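Side-chain contacts in hypothetical protein (Legionella pneumophila subsp. pneumophila, PDB 2IM9), which is of unknown function but may be a papain-like amidase that hydrolyses amide bonds of cell-wall peptidoglycan: residues Asp186-Gln191 with Glu199-Glu204; Ile266-Phe271 with Ile297-Lys302. All coordinates share one frame; numbering follows the deposited sequence.

Interaction 1. Residues Asp186-Gln191 with Glu199-Glu204; sequences DTIRLQ and EKRLVE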
ATOM      1  N   ASP A 186      19.732   9.306   3.186  1.00 19.55           N
ATOM      2  CA  ASP A 186      19.193   8.071   2.578  1.00 20.77           C
ATOM      3  C   ASP A 186      17.866   8.315   1.852  1.00 19.54           C
ATOM      4  O   ASP A 186      17.481   7.562   0.965  1.00 20.20           O
ATOM      5  CB  ASP A 186      18.983   6.982   3.634  1.00 21.71           C
ATOM      6  CG  ASP A 186      20.268   6.257   3.992  1.00 24.38           C
ATOM      7  OD1 ASP A 186      21.355   6.638   3.490  1.00 26.05           O
ATOM      8  OD2 ASP A 186      20.165   5.311   4.801  1.00 30.44           O
ATOM      9  N   THR A 187      17.174   9.372   2.231  1.00 19.07           N
ATOM     10  CA  THR A 187      15.964   9.769   1.514  1.00 17.93           C
ATOM     11  C   THR A 187      16.254  10.228   0.089  1.00 17.69           C
ATOM     12  O   THR A 187      15.418  10.066  -0.798  1.00 17.52           O
ATOM     13  CB  THR A 187      15.223  10.885   2.276  1.00 17.96           C
ATOM     14  OG1 THR A 187      14.585  10.298   3.409  1.00 18.73           O
ATOM     15  CG2 THR A 187      14.158  11.543   1.411  1.00 18.27           C
ATOM     16  N   ILE A 188      17.431  10.815  -0.111  1.00 16.46           N
ATOM     17  CA  ILE A 188      17.783  11.387  -1.402  1.00 16.54           C
ATOM     18  C   ILE A 188      18.506  10.340  -2.226  1.00 16.76           C
ATOM     19  O   ILE A 188      19.675  10.021  -1.956  1.00 17.18           O
ATOM     20  CB  ILE A 188      18.685  12.645  -1.248  1.00 16.07           C
ATOM     21  CG1 ILE A 188      18.062  13.639  -0.265  1.00 17.02           C
ATOM     22  CG2 ILE A 188      18.984  13.278  -2.645  1.00 17.80           C
ATOM     23  CD1 ILE A 188      16.743  14.262  -0.736  1.00 17.79           C
ATOM     24  N   ARG A 189      17.810   9.832  -3.239  1.00 16.68           N
ATOM     25  CA  ARG A 189      18.317   8.726  -4.046  1.00 17.53           C
ATOM     26  C   ARG A 189      18.620   9.215  -5.461  1.00 18.73           C
ATOM     27  O   ARG A 189      17.716   9.414  -6.267  1.00 17.79           O
ATOM     28  CB  ARG A 189      17.333   7.547  -4.037  1.00 17.56           C
ATOM     29  CG  ARG A 189      17.120   6.971  -2.629  1.00 18.40           C
ATOM     30  CD  ARG A 189      16.414   5.645  -2.653  1.00 18.49           C
ATOM     31  NE  ARG A 189      15.040   5.756  -3.151  1.00 18.50           N
ATOM     32  CZ  ARG A 189      14.174   4.751  -3.145  1.00 19.99           C
ATOM     33  NH1 ARG A 189      14.535   3.575  -2.653  1.00 16.66           N
ATOM     34  NH2 ARG A 189      12.941   4.929  -3.611  1.00 17.99           N
ATOM     35  N   LEU A 190      19.905   9.446  -5.735  1.00 19.30           N
ATOM     36  CA  LEU A 190      20.335  10.006  -7.008  1.00 21.02           C
ATOM     37  C   LEU A 190      21.059   8.932  -7.801  1.00 23.19           C
ATOM     38  O   LEU A 190      21.769   8.116  -7.227  1.00 23.06           O
ATOM     39  CB  LEU A 190      21.240  11.215  -6.769  1.00 21.62           C
ATOM     40  CG  LEU A 190      20.665  12.349  -5.911  1.00 21.03           C
ATOM     41  CD1 LEU A 190      21.704  13.464  -5.699  1.00 23.98           C
ATOM     42  CD2 LEU A 190      19.352  12.899  -6.482  1.00 22.43           C
ATOM     43  N   GLN A 191      20.877   8.916  -9.118  1.00 25.32           N
ATOM     44  CA  GLN A 191      21.454   7.837  -9.919  1.00 28.02           C
ATOM     45  C   GLN A 191      22.967   7.964 -10.016  1.00 29.31           C
ATOM     46  O   GLN A 191      23.686   6.962  -9.963  1.00 29.79           O
ATOM     47  CB  GLN A 191      20.796   7.762 -11.293  1.00 28.16           C
ATOM     48  CG  GLN A 191      19.294   7.496 -11.184  1.00 30.44           C
ATOM     49  CD  GLN A 191      18.748   6.690 -12.342  1.00 33.76           C
ATOM     50  OE1 GLN A 191      19.048   5.501 -12.480  1.00 34.68           O
ATOM     51  NE2 GLN A 191      17.926   7.330 -13.173  1.00 35.11           N
ATOM     52  N   GLU A 199      23.151  16.240   0.487  1.00 24.03           N
ATOM     53  CA  GLU A 199      22.983  17.140   1.628  1.00 24.02           C
ATOM     54  C   GLU A 199      22.189  18.388   1.260  1.00 24.07           C
ATOM     55  O   GLU A 199      21.250  18.750   1.975  1.00 24.49           O
ATOM     56  CB  GLU A 199      24.346  17.532   2.222  1.00 24.59           C
ATOM     57  N   LYS A 200      22.546  19.016   0.135  1.00 23.41           N
ATOM     58  CA  LYS A 200      21.879  20.216  -0.359  1.00 24.07           C
ATOM     59  C   LYS A 200      20.383  19.971  -0.579  1.00 22.14           C
ATOM     60  O   LYS A 200      19.537  20.736  -0.113  1.00 21.58           O
ATOM     61  CB  LYS A 200      22.538  20.691  -1.667  1.00 24.93           C
ATOM     62  CG  LYS A 200      21.738  21.751  -2.471  1.00 26.90           C
ATOM     63  CD  LYS A 200      22.374  22.043  -3.849  1.00 27.44           C
ATOM     64  CE  LYS A 200      21.822  23.344  -4.478  1.00 30.74           C
ATOM     65  NZ  LYS A 200      20.824  23.192  -5.627  1.00 34.35           N
ATOM     66  N   ARG A 201      20.077  18.892  -1.288  1.00 20.66           N
ATOM     67  CA  ARG A 201      18.697  18.596  -1.624  1.00 18.97           C
ATOM     68  C   ARG A 201      17.914  18.217  -0.382  1.00 17.71           C
ATOM     69  O   ARG A 201      16.741  18.542  -0.293  1.00 17.74           O
ATOM     70  CB  ARG A 201      18.619  17.508  -2.688  1.00 19.07           C
ATOM     71  CG  ARG A 201      19.111  18.029  -4.025  1.00 19.91           C
ATOM     72  CD  ARG A 201      19.105  16.943  -5.070  1.00 22.52           C
ATOM     73  NE  ARG A 201      19.893  17.359  -6.229  1.00 24.75           N
ATOM     74  CZ  ARG A 201      19.711  16.902  -7.464  1.00 25.82           C
ATOM     75  NH1 ARG A 201      18.753  16.016  -7.729  1.00 23.24           N
ATOM     76  NH2 ARG A 201      20.499  17.337  -8.446  1.00 27.98           N
ATOM     77  N   LEU A 202      18.556  17.527   0.564  1.00 16.76           N
ATOM     78  CA  LEU A 202      17.865  17.205   1.827  1.00 16.10           C
ATOM     79  C   LEU A 202      17.415  18.459   2.592  1.00 16.64           C
ATOM     80  O   LEU A 202      16.282  18.521   3.054  1.00 17.03           O
ATOM     81  CB  LEU A 202      18.720  16.323   2.721  1.00 16.23           C
ATOM     82  CG  LEU A 202      17.980  15.796   3.960  1.00 15.40           C
ATOM     83  CD1 LEU A 202      16.783  14.913   3.601  1.00 14.98           C
ATOM     84  CD2 LEU A 202      19.033  15.067   4.860  1.00 15.63           C
ATOM     85  N   VAL A 203      18.289  19.463   2.723  1.00 17.15           N
ATOM     86  CA  VAL A 203      17.910  20.728   3.385  1.00 18.00           C
ATOM     87  C   VAL A 203      16.738  21.378   2.666  1.00 17.94           C
ATOM     88  O   VAL A 203      15.810  21.899   3.293  1.00 17.62           O
ATOM     89  CB  VAL A 203      19.117  21.745   3.449  1.00 19.78           C
ATOM     90  CG1 VAL A 203      18.646  23.107   3.959  1.00 19.92           C
ATOM     91  CG2 VAL A 203      20.242  21.171   4.286  1.00 20.89           C
ATOM     92  N   GLU A 204      16.781  21.333   1.340  1.00 17.84           N
ATOM     93  CA  GLU A 204      15.719  21.904   0.516  1.00 17.24           C
ATOM     94  C   GLU A 204      14.381  21.197   0.755  1.00 16.47           C
ATOM     95  O   GLU A 204      13.324  21.839   0.943  1.00 16.10           O
ATOM     96  CB  GLU A 204      16.130  21.778  -0.936  1.00 17.96           C
ATOM     97  CG  GLU A 204      15.172  22.348  -1.940  1.00 18.53           C
ATOM     98  CD  GLU A 204      15.699  22.069  -3.328  1.00 21.82           C
ATOM     99  OE1 GLU A 204      16.587  22.818  -3.789  1.00 21.95           O
ATOM    100  OE2 GLU A 204      15.263  21.067  -3.940  1.00 21.28           O
TER
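I188 holds CG1 beside its own backbone N, opposite the carbonyl carbon (chi1 -51°), which puts CG1 and CD1 on the L202 side; R201, after a similar first turn (chi1 -70°), runs extended from CG to NE and carries its guanidinium to L190. I188 lays the end of its side chain on helix backbone, CD1 standing 4.0 Å from L202 N and 4.1 Å from R201 C. One carbon further in, I188 CG1 meets L202 CB at 4.1 Å, an apolar van der Waals contact at the nearest CA pair of the two segments, I188 and L202, 6.7 Å apart. The contact folds the extended run 188-190, within the loop between helices 176-181 and 195-209, back onto the second helix. Although a coiled coil is predicted for 188-215, the partner here is loop, not helix. I188 and L190 turn to the helix; R189 between them forms a salt bridge with D83. L190 CD2 approaches R201 NH1 at 3.4 Å, while its CD1 sits 4.2 Å above the guanidinium plane, offset toward the rim. That guanidinium finds polar partners outside the pair: NE forms a salt bridge with E197, one helical turn back, and NH1 donates to R81 O.

Interaction 2. Residues Ile266-Phe271 with Ile297-Lys302; sequences ISHLGF and IDYLDK
A weak hydrogen bond links H268 ND1 and Y299 OH, 3.3 Å long and with an angle of 131° at the hydrogen, well short of straight. It is the sole polar link between strand segment 266-271 and helix segment 297-302, and the phenol oxygen lies oblique to the imidazole, 3.9 Å from H268 CE1. Only 60 Å² is buried in total. With CG anti to the backbone N (chi1 178°), the Y299 ring extends from the helix toward the strand; the backbones stay distant, with H268 CA and L300 CA 12.0 Å apart. The Y299 ring also meets F281, their planes about 60° apart, and F281 belongs to the neighbouring strand 278-285. On its other nitrogen, H268 NE2 forms a weak hydrogen bond with A284 O of that same strand. The H268 side chain touches C95, at the start of helix 95-107; a cysteine opening a helix against a histidine on a sheet strand is consistent with the catalytic pair of papain-like enzymes, though no activity is established here. Two weak, differently placed polar contacts on one imidazole imply modest restraint of its rotation, one of them made directly by the Y299 hydroxyl.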
ATOM      1  N   ILE A 266      -0.058   2.025  10.645  1.00 16.78           N
ATOM      2  CA  ILE A 266      -0.175   0.919   9.678  1.00 17.46           C
ATOM      3  C   ILE A 266       1.221   0.450   9.251  1.00 17.53           C
ATOM      4  O   ILE A 266       2.051   1.271   8.830  1.00 17.78           O
ATOM      5  CB  ILE A 266      -1.012   1.334   8.435  1.00 17.53           C
ATOM      6  CG1 ILE A 266      -2.415   1.818   8.854  1.00 17.09           C
ATOM      7  CG2 ILE A 266      -1.056   0.190   7.402  1.00 18.01           C
ATOM      8  CD1 ILE A 266      -3.204   2.348   7.680  1.00 16.90           C
ATOM      9  N   SER A 267       1.479  -0.858   9.345  1.00 17.21           N
ATOM     10  CA  SER A 267       2.852  -1.377   9.207  1.00 17.56           C
ATOM     11  C   SER A 267       3.053  -2.216   7.947  1.00 17.24           C
ATOM     12  O   SER A 267       4.203  -2.451   7.516  1.00 18.12           O
ATOM     13  CB  SER A 267       3.221  -2.212  10.440  1.00 18.18           C
ATOM     14  OG  SER A 267       2.253  -3.227  10.674  1.00 18.76           O
ATOM     15  N   HIS A 268       1.952  -2.650   7.336  1.00 15.72           N
ATOM     16  CA  HIS A 268       2.011  -3.554   6.187  1.00 15.24           C
ATOM     17  C   HIS A 268       0.648  -3.648   5.503  1.00 15.26           C
ATOM     18  O   HIS A 268      -0.386  -3.292   6.083  1.00 15.20           O
ATOM     19  CB  HIS A 268       2.457  -4.959   6.653  1.00 15.69           C
ATOM     20  CG  HIS A 268       2.850  -5.877   5.542  1.00 16.72           C
ATOM     21  ND1 HIS A 268       2.423  -7.187   5.468  1.00 21.56           N
ATOM     22  CD2 HIS A 268       3.648  -5.680   4.467  1.00 17.71           C
ATOM     23  CE1 HIS A 268       2.927  -7.753   4.380  1.00 17.97           C
ATOM     24  NE2 HIS A 268       3.678  -6.861   3.760  1.00 21.97           N
ATOM     25  N   LEU A 269       0.662  -4.095   4.252  1.00 14.60           N
ATOM     26  CA  LEU A 269      -0.586  -4.318   3.520  1.00 15.35           C
ATOM     27  C   LEU A 269      -0.427  -5.280   2.372  1.00 15.17           C
ATOM     28  O   LEU A 269       0.691  -5.604   1.964  1.00 15.43           O
ATOM     29  CB  LEU A 269      -1.233  -2.999   3.068  1.00 16.24           C
ATOM     30  CG  LEU A 269      -0.601  -2.236   1.898  1.00 18.14           C
ATOM     31  CD1 LEU A 269      -1.586  -1.177   1.419  1.00 17.46           C
ATOM     32  CD2 LEU A 269       0.649  -1.566   2.345  1.00 21.91           C
ATOM     33  N   GLY A 270      -1.557  -5.731   1.843  1.00 14.97           N
ATOM     34  CA  GLY A 270      -1.565  -6.726   0.762  1.00 14.20           C
ATOM     35  C   GLY A 270      -3.009  -7.005   0.396  1.00 14.31           C
ATOM     36  O   GLY A 270      -3.914  -6.267   0.822  1.00 14.44           O
ATOM     37  N   PHE A 271      -3.235  -8.074  -0.368  1.00 13.94           N
ATOM     38  CA  PHE A 271      -4.572  -8.424  -0.831  1.00 13.77           C
ATOM     39  C   PHE A 271      -5.105  -9.680  -0.160  1.00 14.11           C
ATOM     40  O   PHE A 271      -4.324 -10.581   0.198  1.00 14.71           O
ATOM     41  CB  PHE A 271      -4.570  -8.687  -2.342  1.00 13.91           C
ATOM     42  CG  PHE A 271      -4.232  -7.480  -3.172  1.00 14.51           C
ATOM     43  CD1 PHE A 271      -5.164  -6.472  -3.370  1.00 14.86           C
ATOM     44  CD2 PHE A 271      -2.972  -7.352  -3.751  1.00 15.02           C
ATOM     45  CE1 PHE A 271      -4.856  -5.347  -4.142  1.00 14.44           C
ATOM     46  CE2 PHE A 271      -2.651  -6.233  -4.527  1.00 15.22           C
ATOM     47  CZ  PHE A 271      -3.598  -5.227  -4.725  1.00 15.60           C
ATOM     48  N   ILE A 297      -5.233 -16.530   8.087  1.00 16.48           N
ATOM     49  CA  ILE A 297      -5.433 -16.977   9.471  1.00 17.70           C
ATOM     50  C   ILE A 297      -4.098 -17.280  10.163  1.00 17.78           C
ATOM     51  O   ILE A 297      -3.830 -16.759  11.245  1.00 18.59           O
ATOM     52  CB  ILE A 297      -6.419 -18.181   9.556  1.00 16.55           C
ATOM     53  CG1 ILE A 297      -7.829 -17.730   9.149  1.00 18.83           C
ATOM     54  CG2 ILE A 297      -6.412 -18.779  10.971  1.00 18.90           C
ATOM     55  CD1 ILE A 297      -8.811 -18.877   8.930  1.00 19.00           C
ATOM     56  N   ASP A 298      -3.247 -18.080   9.529  1.00 19.02           N
ATOM     57  CA  ASP A 298      -1.929 -18.404  10.099  1.00 20.13           C
ATOM     58  C   ASP A 298      -1.044 -17.171  10.278  1.00 19.99           C
ATOM     59  O   ASP A 298      -0.372 -17.032  11.296  1.00 20.26           O
ATOM     60  CB  ASP A 298      -1.201 -19.423   9.228  1.00 21.33           C
ATOM     61  CG  ASP A 298      -1.873 -20.771   9.223  1.00 24.59           C
ATOM     62  OD1 ASP A 298      -2.796 -20.998  10.061  1.00 27.71           O
ATOM     63  OD2 ASP A 298      -1.466 -21.608   8.373  1.00 29.80           O
ATOM     64  N   TYR A 299      -1.047 -16.286   9.281  1.00 19.11           N
ATOM     65  CA  TYR A 299      -0.255 -15.060   9.324  1.00 18.58           C
ATOM     66  C   TYR A 299      -0.642 -14.213  10.546  1.00 17.92           C
ATOM     67  O   TYR A 299       0.221 -13.746  11.320  1.00 18.57           O
ATOM     68  CB  TYR A 299      -0.468 -14.273   8.022  1.00 18.99           C
ATOM     69  CG  TYR A 299       0.274 -12.964   7.977  1.00 19.15           C
ATOM     70  CD1 TYR A 299       1.599 -12.905   7.525  1.00 21.48           C
ATOM     71  CD2 TYR A 299      -0.343 -11.788   8.390  1.00 20.31           C
ATOM     72  CE1 TYR A 299       2.286 -11.696   7.486  1.00 20.22           C
ATOM     73  CE2 TYR A 299       0.336 -10.578   8.381  1.00 20.59           C
ATOM     74  CZ  TYR A 299       1.646 -10.540   7.931  1.00 21.44           C
ATOM     75  OH  TYR A 299       2.302  -9.333   7.907  1.00 22.91           O
ATOM     76  N   LEU A 300      -1.940 -14.001  10.722  1.00 17.60           N
ATOM     77  CA  LEU A 300      -2.427 -13.169  11.814  1.00 17.66           C
ATOM     78  C   LEU A 300      -2.244 -13.858  13.155  1.00 18.92           C
ATOM     79  O   LEU A 300      -1.990 -13.199  14.154  1.00 19.27           O
ATOM     80  CB  LEU A 300      -3.894 -12.772  11.592  1.00 17.06           C
ATOM     81  CG  LEU A 300      -4.128 -11.888  10.356  1.00 16.89           C
ATOM     82  CD1 LEU A 300      -5.593 -11.558  10.196  1.00 16.30           C
ATOM     83  CD2 LEU A 300      -3.311 -10.595  10.420  1.00 17.07           C
ATOM     84  N   ASP A 301      -2.359 -15.187  13.175  1.00 20.34           N
ATOM     85  CA  ASP A 301      -2.168 -15.925  14.421  1.00 22.75           C
ATOM     86  C   ASP A 301      -0.741 -15.703  14.947  1.00 23.08           C
ATOM     87  O   ASP A 301      -0.538 -15.466  16.141  1.00 23.38           O
ATOM     88  CB  ASP A 301      -2.464 -17.411  14.232  1.00 23.10           C
ATOM     89  CG  ASP A 301      -2.347 -18.191  15.530  1.00 26.68           C
ATOM     90  OD1 ASP A 301      -3.068 -17.862  16.495  1.00 29.39           O
ATOM     91  OD2 ASP A 301      -1.505 -19.114  15.585  1.00 32.31           O
ATOM     92  N   LYS A 302       0.230 -15.756  14.039  1.00 23.97           N
ATOM     93  CA  LYS A 302       1.628 -15.457  14.365  1.00 25.56           C
ATOM     94  C   LYS A 302       1.815 -13.988  14.745  1.00 25.86           C
ATOM     95  O   LYS A 302       2.624 -13.669  15.616  1.00 26.43           O
ATOM     96  CB  LYS A 302       2.547 -15.804  13.191  1.00 26.14           C
ATOM     97  CG  LYS A 302       2.558 -17.277  12.820  1.00 29.57           C
ATOM     98  CD  LYS A 302       3.380 -17.502  11.559  1.00 34.60           C
ATOM     99  CE  LYS A 302       3.453 -18.986  11.183  1.00 38.23           C
ATOM    100  NZ  LYS A 302       2.156 -19.499  10.629  1.00 42.03           N
TER

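Overall arrangement
Interaction 1 closes before interaction 2 opens along the chain; their centres are 33 Å apart, their nearest atoms about 15 Å, and they do not touch. Interaction 1 belongs to the long connection between the antiparallel strands 168-175 and 214-223, and sits peripherally, 24 Å from the centre of the chain. Interaction 2, at 13 Å from that centre, joins strand 264-275 to helix 296-303, with strands 278-285 and 290-295 intervening along the chain. Strands 168-175, 214-223, 264-275 and 278-285 all belong to one antiparallel sheet, and all four segments lie within the amidase-like region. The first contact therefore packs an outlying excursion, whereas the second includes H268, which with C95 probably belongs to the active centre.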